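Local atomic coordinates of transcriptional regulator, LYSR family (Neisseria meningitidis, PDB entry 4AB5), a protein that probably regulates transcription of methionine-biosynthesis genes as a MetR-like LysR-family factor, represented here by its regulatory domain alone. Residues Phe20-Pro25 against Pro157-Met162; Gly28-Met33 against Cys202-Glu207; Ser64-Glu67 against Ser73-Pro76; Val113-Glu116 against Leu120-Lys123. One frame throughout, in Å; residues are numbered along the deposited sequence.

Interaction 1. Residues Phe20-Pro25 against Pro157-Met162; sequences FDWLMP and PYWTVM
Trp22 and Trp159 form an aromatic bridge between the start of helix 20-33 and the start of helix 158-166, which probably belong to the two lobes of the LysR regulatory domain. The helix segments run almost perpendicular, at 91°, with axes 12.2 Å apart, a distance spanned here by the two indoles. The pair is an offset edge-to-face stack: the pyrrole edge of Trp22 is directed at the benzo ring of Trp159, the two ring planes 69° apart. Trp22 CD1 comes to 3.6 Å from Trp159 CH2, and Trp22 NE1 to 3.7 Å from Trp159 CZ2. Both indoles have CG between the backbone N and the carbonyl carbon (chi1 60° in Trp159), which directs each ring toward the other helix. Pro157 CB and Thr160 OG1 lie over the face of Trp159 opposite Trp22, each offset toward the rim. Asp21 adds a looser flank, its OD2 at the edge of the Trp159 ring, 3.8 Å from Trp159 CZ3. Tyr80 and Phe78 extend the cluster with further edge-to-face pairs to Trp159 and Trp22, while Asp21 also packs on Ile141 of the second subunit. Such inter-lobe packing is consistent with the two-lobed periplasmic-binding-protein fold of LysR regulators.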
loop_
_atom_site.group_PDB
_atom_site.type_symbol
_atom_site.label_atom_id
_atom_site.label_comp_id
_atom_site.label_asym_id
_atom_site.label_seq_id
_atom_site.Cartn_x
_atom_site.Cartn_y
_atom_site.Cartn_z
ATOM N N PHE B 20 8.195 3.864 -0.911
ATOM C CA PHE B 20 7.057 4.767 -0.717
ATOM C C PHE B 20 6.869 5.231 0.732
ATOM O O PHE B 20 6.435 6.367 0.957
ATOM C CB PHE B 20 5.772 4.131 -1.272
ATOM C CG PHE B 20 5.640 4.190 -2.775
ATOM C CD1 PHE B 20 6.306 3.275 -3.587
ATOM C CD2 PHE B 20 4.838 5.154 -3.381
ATOM C CE1 PHE B 20 6.183 3.333 -4.985
ATOM C CE2 PHE B 20 4.730 5.225 -4.776
ATOM C CZ PHE B 20 5.396 4.308 -5.569
ATOM N N ASP B 21 7.237 4.384 1.710
ATOM C CA ASP B 21 7.139 4.733 3.126
ATOM C C ASP B 21 7.936 5.973 3.510
ATOM O O ASP B 21 7.457 6.774 4.314
ATOM C CB ASP B 21 7.500 3.535 4.019
ATOM C CG ASP B 21 6.420 2.468 4.104
ATOM O OD1 ASP B 21 5.321 2.680 3.528
ATOM O OD2 ASP B 21 6.666 1.425 4.755
ATOM N N TRP B 22 9.139 6.138 2.930
ATOM C CA TRP B 22 9.994 7.305 3.177
ATOM C C TRP B 22 9.963 8.340 2.038
ATOM O O TRP B 22 10.205 9.526 2.292
ATOM C CB TRP B 22 11.435 6.893 3.523
ATOM C CG TRP B 22 12.030 5.881 2.595
ATOM C CD1 TRP B 22 12.106 4.536 2.796
ATOM C CD2 TRP B 22 12.647 6.132 1.328
ATOM N NE1 TRP B 22 12.740 3.934 1.738
ATOM C CE2 TRP B 22 13.079 4.891 0.819
ATOM C CE3 TRP B 22 12.885 7.293 0.569
ATOM C CZ2 TRP B 22 13.706 4.771 -0.423
ATOM C CZ3 TRP B 22 13.486 7.169 -0.672
ATOM C CH2 TRP B 22 13.914 5.924 -1.145
ATOM N N LEU B 23 9.637 7.896 0.806
ATOM C CA LEU B 23 9.577 8.749 -0.376
ATOM C C LEU B 23 8.380 9.685 -0.398
ATOM O O LEU B 23 8.529 10.830 -0.825
ATOM C CB LEU B 23 9.665 7.922 -1.673
ATOM C CG LEU B 23 10.005 8.695 -2.954
ATOM C CD1 LEU B 23 11.374 9.330 -2.869
ATOM C CD2 LEU B 23 9.923 7.792 -4.164
HETATM N N MSE B 24 7.198 9.205 0.038
HETATM C CA MSE B 24 5.984 10.030 0.096
HETATM C C MSE B 24 6.135 11.205 1.082
HETATM O O MSE B 24 5.963 12.331 0.626
HETATM C CB MSE B 24 4.712 9.190 0.332
HETATM C CG MSE B 24 4.431 8.167 -0.774
HETATM SE SE MSE B 24 4.408 8.874 -2.601
HETATM C CE MSE B 24 6.231 8.385 -3.220
ATOM N N PRO B 25 6.550 11.025 2.376
ATOM C CA PRO B 25 6.777 12.208 3.235
ATOM C C PRO B 25 7.963 13.084 2.804
ATOM O O PRO B 25 7.996 14.259 3.162
ATOM C CB PRO B 25 6.960 11.620 4.638
ATOM C CG PRO B 25 7.347 10.230 4.436
ATOM C CD PRO B 25 6.793 9.773 3.125
ATOM N N PRO B 157 12.865 -5.024 4.700
ATOM C CA PRO B 157 13.870 -4.200 5.398
ATOM C C PRO B 157 13.616 -4.233 6.905
ATOM O O PRO B 157 12.460 -4.307 7.324
ATOM C CB PRO B 157 13.616 -2.788 4.851
ATOM C CG PRO B 157 12.898 -2.983 3.567
ATOM C CD PRO B 157 12.074 -4.210 3.749
ATOM N N TYR B 158 14.683 -4.203 7.712
ATOM C CA TYR B 158 14.559 -4.209 9.165
ATOM C C TYR B 158 13.665 -3.049 9.655
ATOM O O TYR B 158 12.813 -3.267 10.520
ATOM C CB TYR B 158 15.951 -4.191 9.843
ATOM C CG TYR B 158 15.879 -4.061 11.349
ATOM C CD1 TYR B 158 15.518 -5.145 12.149
ATOM C CD2 TYR B 158 16.104 -2.836 11.973
ATOM C CE1 TYR B 158 15.395 -5.017 13.532
ATOM C CE2 TYR B 158 15.985 -2.697 13.354
ATOM C CZ TYR B 158 15.643 -3.795 14.131
ATOM O OH TYR B 158 15.512 -3.676 15.494
ATOM N N TRP B 159 13.855 -1.830 9.100
ATOM C CA TRP B 159 13.062 -0.664 9.490
ATOM C C TRP B 159 11.537 -0.836 9.298
ATOM O O TRP B 159 10.773 -0.343 10.128
ATOM C CB TRP B 159 13.593 0.641 8.861
ATOM C CG TRP B 159 13.609 0.649 7.364
ATOM C CD1 TRP B 159 14.669 0.366 6.558
ATOM C CD2 TRP B 159 12.515 0.977 6.493
ATOM N NE1 TRP B 159 14.307 0.491 5.238
ATOM C CE2 TRP B 159 12.983 0.843 5.169
ATOM C CE3 TRP B 159 11.176 1.361 6.703
ATOM C CZ2 TRP B 159 12.167 1.091 4.058
ATOM C CZ3 TRP B 159 10.367 1.593 5.604
ATOM C CH2 TRP B 159 10.864 1.461 4.300
ATOM N N THR B 160 11.110 -1.546 8.229
ATOM C CA THR B 160 9.696 -1.826 7.917
ATOM C C THR B 160 9.105 -2.822 8.940
ATOM O O THR B 160 7.963 -2.663 9.373
ATOM C CB THR B 160 9.565 -2.457 6.504
ATOM O OG1 THR B 160 10.493 -1.875 5.595
ATOM C CG2 THR B 160 8.159 -2.347 5.943
ATOM N N VAL B 161 9.884 -3.872 9.256
ATOM C CA VAL B 161 9.560 -4.983 10.143
ATOM C C VAL B 161 9.409 -4.549 11.611
ATOM O O VAL B 161 8.522 -5.058 12.305
ATOM C CB VAL B 161 10.614 -6.115 9.928
ATOM C CG1 VAL B 161 10.621 -7.142 11.057
ATOM C CG2 VAL B 161 10.402 -6.798 8.587
HETATM N N MSE B 162 10.285 -3.636 12.080
HETATM C CA MSE B 162 10.341 -3.132 13.457
HETATM C C MSE B 162 8.999 -2.830 14.185
HETATM O O MSE B 162 8.830 -3.399 15.264
HETATM C CB MSE B 162 11.402 -2.037 13.627
HETATM C CG MSE B 162 12.023 -1.997 15.015
HETATM SE SE MSE B 162 12.167 -0.154 15.694
HETATM C CE MSE B 162 10.230 0.416 15.606
#

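Interaction 2. Residues Gly28-Met33 against Cys202-Glu207; sequences GEFRPM and CQIIRE
Ile204 is the centre of this contact: it meets Glu29, Phe30 and Met33, which line one side of helix 20-33. The helix segments run mostly antiparallel, at 140°, and their axes approach to 10.2 Å.

The apolar part belongs to the CD1 methyl of Ile204. CG1 lies beside the backbone N, anti to the carbonyl carbon (chi1 -75°), and the nearly straight chi2 of 162° carries CD1 on to the neighbouring helix. There it lies 3.9 Å from Phe30 CA and 4.0 Å from Phe30 CB, reaching the phenyl ring at its edge, close to the ring plane. The selenium of Met33, a selenomethionine, lies 4.1 Å from Ile204 CD1 as the two side chains pass in opposite directions.

The polar part is carried by Glu29. Its extended chain lays the carboxylate over the other branch of Ile204, with Glu29 OE2 3.4 Å from Ile204 CG2, a van der Waals contact only. The second oxygen, OE1, forms a salt bridge with Arg208 one turn further along the partner helix. That bridge probably offsets the like charge of Glu207, whose OE1 lies 5.1 Å from Glu29 OE2.

Phe30 stacks on Trp34, meets Phe201 edge-to-face and packs on Val37 and Leu39 of strand 37-42. Ile205 turns from residues 28-33 and packs on Ile62, Leu77 and, further back on helix 20-33, Leu23 and Ala26; both helices thus cover the sheet, and Arg31 reaches Gln145 of the second subunit.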
loop_
_atom_site.group_PDB
_atom_site.type_symbol
_atom_site.label_atom_id
_atom_site.label_comp_id
_atom_site.label_asym_id
_atom_site.label_seq_id
_atom_site.Cartn_x
_atom_site.Cartn_y
_atom_site.Cartn_z
ATOM N N GLY B 28 6.423 15.464 0.544
ATOM C CA GLY B 28 5.624 16.348 1.388
ATOM C C GLY B 28 6.405 17.467 2.048
ATOM O O GLY B 28 5.824 18.499 2.393
ATOM N N GLU B 29 7.725 17.254 2.251
ATOM C CA GLU B 29 8.665 18.219 2.842
ATOM C C GLU B 29 9.243 19.110 1.737
ATOM O O GLU B 29 9.350 20.322 1.915
ATOM C CB GLU B 29 9.779 17.478 3.619
ATOM C CG GLU B 29 10.662 18.377 4.472
ATOM C CD GLU B 29 11.659 17.643 5.350
ATOM O OE1 GLU B 29 11.289 17.266 6.486
ATOM O OE2 GLU B 29 12.808 17.431 4.904
ATOM N N PHE B 30 9.600 18.501 0.597
ATOM C CA PHE B 30 10.138 19.172 -0.590
ATOM C C PHE B 30 9.136 20.194 -1.177
ATOM O O PHE B 30 9.532 21.310 -1.503
ATOM C CB PHE B 30 10.522 18.120 -1.652
ATOM C CG PHE B 30 10.993 18.662 -2.983
ATOM C CD1 PHE B 30 10.087 18.915 -4.010
ATOM C CD2 PHE B 30 12.343 18.869 -3.226
ATOM C CE1 PHE B 30 10.516 19.426 -5.236
ATOM C CE2 PHE B 30 12.775 19.352 -4.462
ATOM C CZ PHE B 30 11.858 19.646 -5.451
ATOM N N ARG B 31 7.859 19.786 -1.349
ATOM C CA ARG B 31 6.807 20.608 -1.948
ATOM C C ARG B 31 6.732 22.062 -1.465
ATOM O O ARG B 31 6.933 22.926 -2.316
ATOM C CB ARG B 31 5.459 19.895 -1.923
ATOM C CG ARG B 31 4.337 20.575 -2.712
ATOM C CD ARG B 31 3.218 19.588 -3.021
ATOM N NE ARG B 31 2.911 18.771 -1.849
ATOM C CZ ARG B 31 2.995 17.449 -1.795
ATOM N NH1 ARG B 31 3.291 16.750 -2.883
ATOM N NH2 ARG B 31 2.728 16.811 -0.668
ATOM N N PRO B 32 6.524 22.389 -0.149
ATOM C CA PRO B 32 6.499 23.808 0.248
ATOM C C PRO B 32 7.816 24.558 0.028
ATOM O O PRO B 32 7.792 25.786 -0.127
ATOM C CB PRO B 32 6.137 23.750 1.733
ATOM C CG PRO B 32 6.531 22.385 2.175
ATOM C CD PRO B 32 6.256 21.511 1.015
HETATM N N MSE B 33 8.955 23.832 0.046
HETATM C CA MSE B 33 10.310 24.359 -0.143
HETATM C C MSE B 33 10.571 24.781 -1.601
HETATM O O MSE B 33 11.333 25.722 -1.858
HETATM C CB MSE B 33 11.322 23.286 0.260
HETATM C CG MSE B 33 12.155 23.649 1.436
HETATM SE SE MSE B 33 12.590 22.069 2.403
HETATM C CE MSE B 33 12.619 22.891 4.180
ATOM N N CYS B 202 17.372 14.723 -2.761
ATOM C CA CYS B 202 18.198 13.614 -2.279
ATOM C C CYS B 202 18.685 13.847 -0.865
ATOM O O CYS B 202 18.704 12.901 -0.069
ATOM C CB CYS B 202 19.349 13.339 -3.227
ATOM S SG CYS B 202 18.823 12.963 -4.913
ATOM N N GLN B 203 19.038 15.105 -0.527
ATOM C CA GLN B 203 19.451 15.421 0.840
ATOM C C GLN B 203 18.284 15.364 1.830
ATOM O O GLN B 203 18.505 15.002 2.981
ATOM C CB GLN B 203 20.339 16.674 0.962
ATOM C CG GLN B 203 19.686 18.008 0.654
ATOM C CD GLN B 203 20.686 19.141 0.670
ATOM O OE1 GLN B 203 21.327 19.428 1.690
ATOM N NE2 GLN B 203 20.835 19.823 -0.460
ATOM N N ILE B 204 17.036 15.620 1.352
ATOM C CA ILE B 204 15.797 15.509 2.134
ATOM C C ILE B 204 15.552 14.031 2.437
ATOM O O ILE B 204 15.320 13.694 3.597
ATOM C CB ILE B 204 14.592 16.212 1.428
ATOM C CG1 ILE B 204 14.693 17.759 1.545
ATOM C CG2 ILE B 204 13.227 15.718 1.957
ATOM C CD1 ILE B 204 13.795 18.580 0.519
ATOM N N ILE B 205 15.653 13.145 1.409
ATOM C CA ILE B 205 15.487 11.685 1.546
ATOM C C ILE B 205 16.473 11.144 2.608
ATOM O O ILE B 205 16.066 10.360 3.470
ATOM C CB ILE B 205 15.668 10.964 0.173
ATOM C CG1 ILE B 205 14.481 11.215 -0.797
ATOM C CG2 ILE B 205 15.942 9.465 0.342
ATOM C CD1 ILE B 205 14.792 10.794 -2.329
ATOM N N ARG B 206 17.759 11.582 2.544
ATOM C CA ARG B 206 18.816 11.157 3.466
ATOM C C ARG B 206 18.605 11.639 4.900
ATOM O O ARG B 206 18.658 10.818 5.815
ATOM C CB ARG B 206 20.213 11.534 2.949
ATOM C CG ARG B 206 20.700 10.662 1.800
ATOM C CD ARG B 206 22.172 10.904 1.475
ATOM N NE ARG B 206 22.424 12.268 1.013
ATOM C CZ ARG B 206 22.410 12.655 -0.259
ATOM N NH1 ARG B 206 22.198 11.770 -1.229
ATOM N NH2 ARG B 206 22.620 13.929 -0.573
ATOM N N GLU B 207 18.338 12.947 5.103
ATOM C CA GLU B 207 18.092 13.516 6.438
ATOM C C GLU B 207 16.896 12.861 7.090
ATOM O O GLU B 207 16.956 12.552 8.276
ATOM C CB GLU B 207 17.880 15.040 6.392
ATOM C CG GLU B 207 19.142 15.844 6.123
ATOM C CD GLU B 207 18.958 17.335 5.886
ATOM O OE1 GLU B 207 17.867 17.757 5.431
ATOM O OE2 GLU B 207 19.938 18.080 6.119
#

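Interaction 3. Residues Ser64-Glu67 against Ser73-Pro76; sequences SEAE and SFQP
Phe74 reaches from strand 72-86 to the loop that precedes it and lays its ring against the backbone of Ala66. At the root of the side chain, Phe74 CB is 4.1 Å from the Ala66 methyl, CB. One bond on, Phe74 CG is 3.9 Å from Ala66 CB. CG stands anti to the carbonyl carbon, beside the backbone N (chi1 -66°), which brings the ring to the loop, and a chi2 of -83° presents its face to Ala66. Ala66 CA then sits almost exactly over the ring centre, 3.7 Å from the centroid and 7° off the normal, a CH-pi contact. The outer part of the ring lies among peptide carbonyls: Phe74 CE1 is 3.6 Å from Glu65 O, while Phe74 CE2 is 3.1 Å from Glu67 O and Phe74 CZ, at the tip, 3.4 Å from Glu67 O. Beyond the ring, Ala66 rests on Tyr185 and Phe74 on Ala187, both of strand 171-189. That strand pairs antiparallel with 72-86 through backbone bonds of Ser73 and Gln75. Phe74 points toward the loop and Gln75 away from it, so the loop after strand 60-63 and helix 196-212, on which Gln75 packs, lie against opposite faces of strand 72-86.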
loop_
_atom_site.group_PDB
_atom_site.type_symbol
_atom_site.label_atom_id
_atom_site.label_comp_id
_atom_site.label_asym_id
_atom_site.label_seq_id
_atom_site.Cartn_x
_atom_site.Cartn_y
_atom_site.Cartn_z
ATOM N N SER B 64 18.226 0.294 -6.833
ATOM C CA SER B 64 18.915 -0.654 -5.943
ATOM C C SER B 64 20.372 -0.939 -6.349
ATOM O O SER B 64 21.085 -1.642 -5.624
ATOM C CB SER B 64 18.135 -1.958 -5.848
ATOM O OG SER B 64 16.904 -1.735 -5.185
ATOM N N GLU B 65 20.812 -0.395 -7.492
ATOM C CA GLU B 65 22.176 -0.564 -7.981
ATOM C C GLU B 65 22.664 0.668 -8.755
ATOM O O GLU B 65 21.875 1.355 -9.411
ATOM C CB GLU B 65 22.370 -1.890 -8.754
ATOM C CG GLU B 65 21.671 -1.982 -10.101
ATOM C CD GLU B 65 20.245 -2.493 -10.067
ATOM O OE1 GLU B 65 19.353 -1.737 -9.618
ATOM O OE2 GLU B 65 20.017 -3.637 -10.521
ATOM N N ALA B 66 23.959 0.959 -8.629
ATOM C CA ALA B 66 24.613 2.107 -9.248
ATOM C C ALA B 66 25.474 1.633 -10.445
ATOM O O ALA B 66 26.678 1.908 -10.529
ATOM C CB ALA B 66 25.452 2.842 -8.212
ATOM N N GLU B 67 24.815 0.903 -11.368
ATOM C CA GLU B 67 25.375 0.349 -12.605
ATOM C C GLU B 67 25.861 1.493 -13.496
ATOM O O GLU B 67 25.038 2.244 -14.030
ATOM C CB GLU B 67 24.322 -0.538 -13.327
ATOM C CG GLU B 67 22.889 0.010 -13.295
ATOM C CD GLU B 67 21.725 -0.949 -13.495
ATOM O OE1 GLU B 67 21.921 -2.043 -14.076
ATOM O OE2 GLU B 67 20.601 -0.591 -13.072
ATOM N N SER B 73 23.982 9.870 -13.752
ATOM C CA SER B 73 24.762 10.054 -12.527
ATOM C C SER B 73 24.012 9.521 -11.310
ATOM O O SER B 73 22.796 9.688 -11.188
ATOM C CB SER B 73 25.156 11.512 -12.325
ATOM O OG SER B 73 25.861 11.990 -13.457
ATOM N N PHE B 74 24.752 8.839 -10.433
ATOM C CA PHE B 74 24.217 8.218 -9.226
ATOM C C PHE B 74 24.605 8.963 -7.989
ATOM O O PHE B 74 25.728 9.470 -7.880
ATOM C CB PHE B 74 24.668 6.754 -9.108
ATOM C CG PHE B 74 24.101 5.885 -10.190
ATOM C CD1 PHE B 74 22.817 5.351 -10.076
ATOM C CD2 PHE B 74 24.838 5.604 -11.335
ATOM C CE1 PHE B 74 22.283 4.553 -11.091
ATOM C CE2 PHE B 74 24.314 4.796 -12.343
ATOM C CZ PHE B 74 23.042 4.272 -12.218
ATOM N N GLN B 75 23.671 8.997 -7.038
ATOM C CA GLN B 75 23.842 9.645 -5.755
ATOM C C GLN B 75 23.452 8.637 -4.676
ATOM O O GLN B 75 22.305 8.166 -4.681
ATOM C CB GLN B 75 22.969 10.905 -5.681
ATOM C CG GLN B 75 23.398 11.884 -4.599
ATOM C CD GLN B 75 22.763 13.251 -4.723
ATOM O OE1 GLN B 75 22.962 14.109 -3.869
ATOM N NE2 GLN B 75 21.796 13.422 -5.622
ATOM N N PRO B 76 24.381 8.247 -3.772
ATOM C CA PRO B 76 24.002 7.293 -2.714
ATOM C C PRO B 76 22.975 7.870 -1.743
ATOM O O PRO B 76 23.045 9.049 -1.384
ATOM C CB PRO B 76 25.323 7.001 -2.006
ATOM C CG PRO B 76 26.186 8.178 -2.288
ATOM C CD PRO B 76 25.789 8.677 -3.637
#

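Interaction 4. Residues Val113-Glu116 against Leu120-Lys123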
loop_
_atom_site.group_PDB
_atom_site.type_symbol
_atom_site.label_atom_id
_atom_site.label_comp_id
_atom_site.label_asym_id
_atom_site.label_seq_id
_atom_site.Cartn_x
_atom_site.Cartn_y
_atom_site.Cartn_z
ATOM N N VAL B 113 5.933 -8.607 -8.357
ATOM C CA VAL B 113 6.954 -8.050 -9.223
ATOM C C VAL B 113 7.940 -9.170 -9.659
ATOM O O VAL B 113 7.996 -10.203 -8.980
ATOM C CB VAL B 113 7.590 -6.880 -8.411
ATOM C CG1 VAL B 113 8.946 -7.225 -7.813
ATOM C CG2 VAL B 113 7.622 -5.590 -9.209
ATOM N N PRO B 114 8.677 -9.053 -10.797
ATOM C CA PRO B 114 9.610 -10.135 -11.159
ATOM C C PRO B 114 10.799 -10.207 -10.203
ATOM O O PRO B 114 11.146 -9.212 -9.565
ATOM C CB PRO B 114 10.040 -9.798 -12.596
ATOM C CG PRO B 114 9.291 -8.585 -12.992
ATOM C CD PRO B 114 8.766 -7.935 -11.757
ATOM N N ASP B 115 11.403 -11.400 -10.097
ATOM C CA ASP B 115 12.543 -11.729 -9.238
ATOM C C ASP B 115 13.746 -10.793 -9.326
ATOM O O ASP B 115 14.466 -10.651 -8.339
ATOM C CB ASP B 115 12.955 -13.188 -9.447
ATOM C CG ASP B 115 12.182 -14.183 -8.601
ATOM O OD1 ASP B 115 11.227 -13.764 -7.901
ATOM O OD2 ASP B 115 12.552 -15.368 -8.606
ATOM N N GLU B 116 13.920 -10.110 -10.477
ATOM C CA GLU B 116 14.990 -9.133 -10.759
ATOM C C GLU B 116 14.909 -7.954 -9.803
ATOM O O GLU B 116 15.939 -7.447 -9.377
ATOM C CB GLU B 116 14.908 -8.619 -12.213
ATOM C CG GLU B 116 15.183 -9.664 -13.275
ATOM C CD GLU B 116 14.200 -10.816 -13.318
ATOM O OE1 GLU B 116 13.045 -10.591 -13.744
ATOM O OE2 GLU B 116 14.565 -11.928 -12.873
ATOM N N LEU B 120 16.396 -10.700 -2.240
ATOM C CA LEU B 120 16.530 -12.090 -1.784
ATOM C C LEU B 120 16.598 -13.089 -2.964
ATOM O O LEU B 120 17.649 -13.713 -3.100
ATOM C CB LEU B 120 15.482 -12.481 -0.715
ATOM C CG LEU B 120 15.312 -13.997 -0.449
ATOM C CD1 LEU B 120 16.425 -14.543 0.409
ATOM C CD2 LEU B 120 13.987 -14.283 0.181
ATOM N N PRO B 121 15.578 -13.201 -3.863
ATOM C CA PRO B 121 15.711 -14.124 -5.004
ATOM C C PRO B 121 16.926 -13.866 -5.892
ATOM O O PRO B 121 17.678 -14.799 -6.167
ATOM C CB PRO B 121 14.395 -13.935 -5.767
ATOM C CG PRO B 121 13.417 -13.476 -4.713
ATOM C CD PRO B 121 14.242 -12.564 -3.862
ATOM N N LYS B 122 17.146 -12.605 -6.295
ATOM C CA LYS B 122 18.248 -12.190 -7.167
ATOM C C LYS B 122 19.661 -12.491 -6.615
ATOM O O LYS B 122 20.482 -13.076 -7.333
ATOM C CB LYS B 122 18.093 -10.702 -7.563
ATOM C CG LYS B 122 19.269 -10.097 -8.333
ATOM C CD LYS B 122 18.903 -8.816 -9.070
ATOM C CE LYS B 122 19.124 -7.574 -8.248
ATOM N NZ LYS B 122 18.874 -6.332 -9.033
ATOM N N LYS B 123 19.939 -12.064 -5.371
ATOM C CA LYS B 123 21.256 -12.189 -4.742
ATOM C C LYS B 123 21.538 -13.509 -4.036
ATOM O O LYS B 123 22.698 -13.768 -3.715
ATOM C CB LYS B 123 21.476 -11.039 -3.737
ATOM C CG LYS B 123 21.547 -9.645 -4.353
ATOM C CD LYS B 123 21.296 -8.577 -3.306
ATOM C CE LYS B 123 22.091 -7.328 -3.592
ATOM N NZ LYS B 123 21.653 -6.190 -2.747
#
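Asp115 and Pro121 meet at about a right angle, the carboxylate of the first set against the ring of the second. Asp115 CG lies 3.6 Å from Pro121 CB, and Asp115 OD1 is 3.9 Å from Pro121 CG. OD2, which also touches Pro121 CB, forms a salt bridge with Arg134, so Pro121 contributes an apolar flank to a charged pair. Lys122 is oriented quite differently, lying alongside the loop backbone. Its CG starts anti to the backbone N (chi1 173°), and a bend at chi3 of 91° curls the chain to the carbonyl oxygen of Glu116. Lys122 CB passes 3.7 Å from Asp115 O. Further out, Lys122 CD runs 3.3 Å from Glu116 O. Lys122 NZ donates a hydrogen bond of 3.2 Å to Glu116 O. The ammonium approaches nearly in line with the carbonyl, at a C=O...N angle of 165°. NZ also has a long, weak ion pair with Glu65 OE2. The loop is thereby folded back on the helix it leads into, within the beta-alpha-beta crossover formed by strand 108-110, helix 119-125 and the parallel strand 134-136, consistent with the Rossmann-like lobes of LysR regulatory domains.

Interaction 1 is the buried member of the set, aromatic and close to the middle of the chain; interaction 2 is partly buried and chiefly aliphatic. They share helix 20-33, and Trp22 CZ3 touches Ile205 CG2 at 3.5 Å, so one apolar layer runs through both, and both border the second subunit. Interactions 3 and 4 are short-range closures of loops, the first at the surface and the second partly buried. Interaction 3 is a CH-pi contact, interaction 4 a lysine bond to a backbone carbonyl beside packing on a proline; the long, weak Glu65-Lys122 ion pair joins them. Arg206 NH1 bonds Pro76 O, joining interactions 2 and 3; interactions 2 and 4 remain about 17 Å apart at their nearest atoms.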